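Local coordinates for Sn-glycerol-3-phosphate ABC transporter substrate-binding protein UspB (Mycobacterium tuberculosis, PDB 4MFI) that probably serves as the substrate-binding subunit of an ABC transporter, with specificity for glycerophosphocholine, at residues A[196-210]-A[241-255]. Numbering follows the deposited sequence.
Sequences SAHGWANADLISWTF and YRNSIHGKGYAAVAN
Tyr241 turns the CD2-CE2 edge of its ring onto the indole face of Trp200, a T-shaped pair with the planes at 73° and the phenol ring 4.7 Å, centroid to centroid, from the five-membered ring of Trp200. CE2 of Tyr241 comes within 3.6 Å of Trp200 CG, while CD2 of His198 approaches the opposite indole face edge-on, off toward its rim. The one polar atom of the indole helps fix its rotation: Trp200 NE1 donates to Ser244 OG (2.9 Å), which is tilted somewhat from the ring plane. Ser244 suits this buried spot because its hydroxyl, held between backbone N and carbonyl carbon (chi1 73°), accepts from the indole N-H and donates to Tyr241 O, serving two buried polar groups at once. Small Ala251 lets the indole lie close, its CB 3.6 Å from Trp200 NE1, and Ile245 CD1 adds an aliphatic contact at CD1 of Trp200. Phe210 extends the aromatic cluster, CE1 meeting Tyr241 CB at 3.8 Å. The phenol keeps its polar end satisfied: water 2 bridges Tyr241 OH and Ala201 O, and OH also bonds to Leu399 O.

Next to the aromatic cluster, strands 198-201 and 251-254 pair in parallel: Ala252 N donates to His198 O, and Ala252 O accepts from Trp200 N. The straightest bond runs from Ala254 N to Trp200 O (2.8 Å, 173°). The chain passes from strand 198-201 through helix 232-245 to strand 251-254, a beta-alpha-beta crossover in this alpha/beta domain; helix 391-405 packs against Ile206 and Asn202, and helix 177-191 against Ala197 and Tyr250.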
loop_
_atom_site.group_PDB
_atom_site.type_symbol
_atom_site.label_atom_id
_atom_site.label_comp_id
_atom_site.label_asym_id
_atom_site.label_seq_id
_atom_site.Cartn_x
_atom_site.Cartn_y
_atom_site.Cartn_z
ATOM N N SER A 196 -8.592 -3.737 24.328
ATOM C CA SER A 196 -7.134 -3.839 24.212
ATOM C C SER A 196 -6.501 -2.485 23.974
ATOM O O SER A 196 -7.126 -1.594 23.388
ATOM C CB SER A 196 -6.745 -4.777 23.064
ATOM O OG SER A 196 -7.124 -6.109 23.346
ATOM N N ALA A 197 -5.253 -2.343 24.414
ATOM C CA ALA A 197 -4.470 -1.135 24.154
ATOM C C ALA A 197 -4.162 -0.978 22.667
ATOM O O ALA A 197 -4.047 0.147 22.171
ATOM C CB ALA A 197 -3.168 -1.168 24.946
ATOM N N HIS A 198 -3.988 -2.103 21.972
ATOM C CA HIS A 198 -3.544 -2.086 20.579
ATOM C C HIS A 198 -4.135 -3.276 19.861
ATOM O O HIS A 198 -4.197 -4.367 20.420
ATOM C CB HIS A 198 -2.006 -2.145 20.508
ATOM C CG HIS A 198 -1.451 -1.795 19.163
ATOM N ND1 HIS A 198 -1.488 -0.514 18.657
ATOM C CD2 HIS A 198 -0.840 -2.556 18.218
ATOM C CE1 HIS A 198 -0.925 -0.497 17.459
ATOM N NE2 HIS A 198 -0.525 -1.724 17.168
ATOM N N GLY A 199 -4.581 -3.065 18.628
ATOM C CA GLY A 199 -4.983 -4.177 17.780
ATOM C C GLY A 199 -4.040 -4.303 16.604
ATOM O O GLY A 199 -3.693 -3.308 15.969
ATOM N N TRP A 200 -3.629 -5.537 16.331
ATOM C CA TRP A 200 -2.874 -5.884 15.128
ATOM C C TRP A 200 -3.835 -6.445 14.099
ATOM O O TRP A 200 -4.743 -7.203 14.441
ATOM C CB TRP A 200 -1.832 -6.962 15.440
ATOM C CG TRP A 200 -0.709 -6.513 16.329
ATOM C CD1 TRP A 200 -0.542 -6.801 17.657
ATOM C CD2 TRP A 200 0.418 -5.712 15.946
ATOM N NE1 TRP A 200 0.610 -6.218 18.124
ATOM C CE2 TRP A 200 1.225 -5.553 17.092
ATOM C CE3 TRP A 200 0.818 -5.111 14.748
ATOM C CZ2 TRP A 200 2.403 -4.810 17.080
ATOM C CZ3 TRP A 200 1.996 -4.377 14.734
ATOM C CH2 TRP A 200 2.771 -4.228 15.893
ATOM N N ALA A 201 -3.616 -6.115 12.827
ATOM C CA ALA A 201 -4.439 -6.672 11.761
ATOM C C ALA A 201 -4.348 -8.196 11.735
ATOM O O ALA A 201 -3.351 -8.781 12.183
ATOM C CB ALA A 201 -3.999 -6.117 10.425
ATOM N N ASN A 202 -5.377 -8.834 11.182
ATOM C CA ASN A 202 -5.358 -10.283 10.982
ATOM C C ASN A 202 -4.649 -10.651 9.678
ATOM O O ASN A 202 -3.965 -9.813 9.083
ATOM C CB ASN A 202 -6.768 -10.883 11.065
ATOM C CG ASN A 202 -7.664 -10.479 9.900
ATOM O OD1 ASN A 202 -7.219 -9.898 8.902
ATOM N ND2 ASN A 202 -8.940 -10.816 10.016
ATOM N N ALA A 203 -4.820 -11.887 9.222
ATOM C CA ALA A 203 -4.059 -12.367 8.068
ATOM C C ALA A 203 -4.379 -11.649 6.760
ATOM O O ALA A 203 -3.689 -11.846 5.762
ATOM C CB ALA A 203 -4.231 -13.867 7.902
ATOM N N ASP A 204 -5.424 -10.830 6.740
ATOM C CA ASP A 204 -5.693 -10.072 5.522
ATOM C C ASP A 204 -4.781 -8.864 5.314
ATOM O O ASP A 204 -4.699 -8.345 4.199
ATOM C CB ASP A 204 -7.158 -9.651 5.451
ATOM C CG ASP A 204 -8.046 -10.734 4.860
ATOM O OD1 ASP A 204 -7.548 -11.547 4.045
ATOM O OD2 ASP A 204 -9.244 -10.766 5.204
ATOM N N LEU A 205 -4.093 -8.418 6.366
ATOM C CA LEU A 205 -3.270 -7.215 6.255
ATOM C C LEU A 205 -1.983 -7.214 7.072
ATOM O O LEU A 205 -1.154 -6.318 6.917
ATOM C CB LEU A 205 -4.097 -5.980 6.625
ATOM C CG LEU A 205 -3.687 -4.669 5.961
ATOM C CD1 LEU A 205 -3.833 -4.777 4.456
ATOM C CD2 LEU A 205 -4.524 -3.526 6.494
ATOM N N ILE A 206 -1.798 -8.199 7.943
ATOM C CA ILE A 206 -0.696 -8.120 8.899
ATOM C C ILE A 206 0.704 -8.158 8.257
ATOM O O ILE A 206 1.609 -7.484 8.737
ATOM C CB ILE A 206 -0.839 -9.174 10.035
ATOM C CG1 ILE A 206 0.167 -8.928 11.168
ATOM C CG2 ILE A 206 -0.682 -10.581 9.480
ATOM C CD1 ILE A 206 0.007 -7.575 11.842
ATOM N N SER A 207 0.904 -8.897 7.162
ATOM C CA SER A 207 2.240 -8.828 6.554
ATOM C C SER A 207 2.557 -7.430 6.034
ATOM O O SER A 207 3.718 -7.034 5.983
ATOM C CB SER A 207 2.469 -9.871 5.456
ATOM O OG SER A 207 1.708 -9.583 4.297
ATOM N N TRP A 208 1.525 -6.675 5.667
ATOM C CA TRP A 208 1.722 -5.292 5.249
ATOM C C TRP A 208 2.029 -4.377 6.427
ATOM O O TRP A 208 3.009 -3.630 6.395
ATOM C CB TRP A 208 0.484 -4.795 4.503
ATOM C CG TRP A 208 0.643 -3.474 3.813
ATOM C CD1 TRP A 208 1.569 -3.143 2.859
ATOM C CD2 TRP A 208 -0.194 -2.322 3.975
ATOM N NE1 TRP A 208 1.367 -1.850 2.432
ATOM C CE2 TRP A 208 0.288 -1.326 3.101
ATOM C CE3 TRP A 208 -1.307 -2.033 4.783
ATOM C CZ2 TRP A 208 -0.309 -0.068 2.998
ATOM C CZ3 TRP A 208 -1.892 -0.781 4.688
ATOM C CH2 TRP A 208 -1.395 0.187 3.801
ATOM N N THR A 209 1.197 -4.432 7.466
ATOM C CA THR A 209 1.359 -3.513 8.593
ATOM C C THR A 209 2.539 -3.861 9.497
ATOM O O THR A 209 3.124 -2.966 10.108
ATOM C CB THR A 209 0.087 -3.376 9.451
ATOM O OG1 THR A 209 -0.233 -4.642 10.035
ATOM C CG2 THR A 209 -1.093 -2.863 8.621
ATOM N N PHE A 210 2.905 -5.135 9.590
ATOM C CA PHE A 210 4.052 -5.537 10.416
ATOM C C PHE A 210 5.375 -5.153 9.768
ATOM O O PHE A 210 6.409 -5.097 10.430
ATOM C CB PHE A 210 4.012 -7.051 10.688
ATOM C CG PHE A 210 5.199 -7.572 11.463
ATOM C CD1 PHE A 210 5.304 -7.360 12.830
ATOM C CD2 PHE A 210 6.202 -8.294 10.818
ATOM C CE1 PHE A 210 6.398 -7.843 13.538
ATOM C CE2 PHE A 210 7.295 -8.780 11.522
ATOM C CZ PHE A 210 7.393 -8.555 12.884
ATOM N N TYR A 241 6.209 -8.449 18.606
ATOM C CA TYR A 241 4.819 -8.652 18.235
ATOM C C TYR A 241 4.170 -9.748 19.090
ATOM O O TYR A 241 3.099 -9.549 19.658
ATOM C CB TYR A 241 4.769 -8.979 16.738
ATOM C CG TYR A 241 3.497 -9.602 16.223
ATOM C CD1 TYR A 241 3.424 -10.970 15.998
ATOM C CD2 TYR A 241 2.379 -8.823 15.917
ATOM C CE1 TYR A 241 2.279 -11.549 15.495
ATOM C CE2 TYR A 241 1.227 -9.399 15.410
ATOM C CZ TYR A 241 1.184 -10.765 15.206
ATOM O OH TYR A 241 0.048 -11.356 14.708
ATOM N N ARG A 242 4.819 -10.903 19.198
ATOM C CA ARG A 242 4.259 -11.996 19.983
ATOM C C ARG A 242 4.074 -11.594 21.441
ATOM O O ARG A 242 3.047 -11.909 22.046
ATOM C CB ARG A 242 5.143 -13.242 19.895
ATOM C CG ARG A 242 4.537 -14.466 20.559
ATOM C CD ARG A 242 5.433 -15.691 20.380
ATOM N NE ARG A 242 4.823 -16.858 21.006
ATOM C CZ ARG A 242 4.852 -17.086 22.315
ATOM N NH1 ARG A 242 5.484 -16.234 23.115
ATOM N NH2 ARG A 242 4.254 -18.158 22.820
ATOM N N ASN A 243 5.065 -10.908 22.007
ATOM C CA ASN A 243 4.995 -10.520 23.406
ATOM C C ASN A 243 3.931 -9.462 23.651
ATOM O O ASN A 243 3.326 -9.423 24.716
ATOM C CB ASN A 243 6.352 -10.029 23.907
ATOM C CG ASN A 243 7.366 -11.139 24.013
ATOM O OD1 ASN A 243 7.012 -12.321 24.061
ATOM N ND2 ASN A 243 8.637 -10.768 24.072
ATOM N N SER A 244 3.693 -8.597 22.672
ATOM C CA SER A 244 2.651 -7.589 22.845
ATOM C C SER A 244 1.295 -8.255 23.073
ATOM O O SER A 244 0.466 -7.753 23.839
ATOM C CB SER A 244 2.601 -6.615 21.656
ATOM O OG SER A 244 2.051 -7.216 20.494
ATOM N N ILE A 245 1.089 -9.400 22.430
ATOM C CA ILE A 245 -0.192 -10.094 22.475
ATOM C C ILE A 245 -0.260 -11.079 23.630
ATOM O O ILE A 245 -1.294 -11.219 24.273
ATOM C CB ILE A 245 -0.446 -10.838 21.140
ATOM C CG1 ILE A 245 -0.566 -9.829 19.989
ATOM C CG2 ILE A 245 -1.687 -11.710 21.224
ATOM C CD1 ILE A 245 -0.394 -10.470 18.594
ATOM N N HIS A 246 0.850 -11.750 23.902
ATOM C CA HIS A 246 0.845 -12.821 24.880
ATOM C C HIS A 246 1.488 -12.393 26.194
ATOM O O HIS A 246 0.776 -12.160 27.172
ATOM C CB HIS A 246 1.427 -14.096 24.263
ATOM C CG HIS A 246 0.642 -14.566 23.077
ATOM N ND1 HIS A 246 -0.572 -15.204 23.199
ATOM C CD2 HIS A 246 0.862 -14.428 21.749
ATOM C CE1 HIS A 246 -1.055 -15.462 21.997
ATOM N NE2 HIS A 246 -0.206 -14.997 21.099
ATOM N N GLY A 247 2.805 -12.225 26.205
ATOM C CA GLY A 247 3.538 -11.956 27.434
ATOM C C GLY A 247 3.065 -10.756 28.235
ATOM O O GLY A 247 2.732 -10.876 29.414
ATOM N N LYS A 248 3.046 -9.591 27.600
ATOM C CA LYS A 248 2.523 -8.392 28.242
ATOM C C LYS A 248 1.006 -8.325 28.065
ATOM O O LYS A 248 0.262 -7.997 28.997
ATOM C CB LYS A 248 3.206 -7.161 27.659
ATOM C CG LYS A 248 4.730 -7.278 27.677
ATOM C CD LYS A 248 5.421 -5.996 27.246
ATOM C CE LYS A 248 5.198 -4.872 28.255
ATOM N NZ LYS A 248 6.218 -3.780 28.114
ATOM N N GLY A 249 0.550 -8.646 26.862
ATOM C CA GLY A 249 -0.858 -8.901 26.628
ATOM C C GLY A 249 -1.731 -7.704 26.313
ATOM O O GLY A 249 -2.949 -7.847 26.214
ATOM N N TYR A 250 -1.128 -6.538 26.126
ATOM C CA TYR A 250 -1.902 -5.318 25.886
ATOM C C TYR A 250 -2.431 -5.248 24.452
ATOM O O TYR A 250 -3.220 -4.366 24.121
ATOM C CB TYR A 250 -1.066 -4.068 26.205
ATOM C CG TYR A 250 0.186 -3.958 25.369
ATOM C CD1 TYR A 250 0.135 -3.466 24.065
ATOM C CD2 TYR A 250 1.423 -4.336 25.878
ATOM C CE1 TYR A 250 1.279 -3.376 23.280
ATOM C CE2 TYR A 250 2.577 -4.240 25.106
ATOM C CZ TYR A 250 2.495 -3.752 23.806
ATOM O OH TYR A 250 3.618 -3.649 23.016
ATOM N N ALA A 251 -1.984 -6.165 23.602
ATOM C CA ALA A 251 -2.411 -6.178 22.206
ATOM C C ALA A 251 -3.208 -7.431 21.868
ATOM O O ALA A 251 -3.115 -8.462 22.555
ATOM C CB ALA A 251 -1.196 -6.044 21.261
ATOM N N ALA A 252 -3.989 -7.333 20.796
ATOM C CA ALA A 252 -4.812 -8.431 20.312
ATOM C C ALA A 252 -4.818 -8.444 18.792
ATOM O O ALA A 252 -4.577 -7.420 18.156
ATOM C CB ALA A 252 -6.231 -8.269 20.826
ATOM N N VAL A 253 -5.116 -9.600 18.208
ATOM C CA VAL A 253 -5.359 -9.673 16.773
ATOM C C VAL A 253 -6.809 -9.280 16.528
ATOM O O VAL A 253 -7.728 -9.847 17.126
ATOM C CB VAL A 253 -5.115 -11.089 16.246
ATOM C CG1 VAL A 253 -5.421 -11.170 14.763
ATOM C CG2 VAL A 253 -3.674 -11.494 16.499
ATOM N N ALA A 254 -7.007 -8.303 15.649
ATOM C CA ALA A 254 -8.335 -7.753 15.387
ATOM C C ALA A 254 -8.837 -8.266 14.055
ATOM O O ALA A 254 -8.080 -8.314 13.092
ATOM C CB ALA A 254 -8.271 -6.233 15.362
ATOM N N ASN A 255 -10.110 -8.631 13.978
ATOM C CA ASN A 255 -10.663 -9.045 12.695
ATOM C C ASN A 255 -10.904 -7.851 11.776
ATOM O O ASN A 255 -10.261 -7.723 10.732
ATOM C CB ASN A 255 -11.950 -9.847 12.876
ATOM C CG ASN A 255 -12.603 -10.212 11.550
ATOM O OD1 ASN A 255 -11.939 -10.286 10.513
ATOM N ND2 ASN A 255 -13.913 -10.434 11.579
HETATM O O HOH W 1 -5.473 -6.865 25.372
HETATM O O HOH W 2 -2.155 -11.301 12.772
HETATM O O HOH W 3 -7.686 -6.892 10.598
#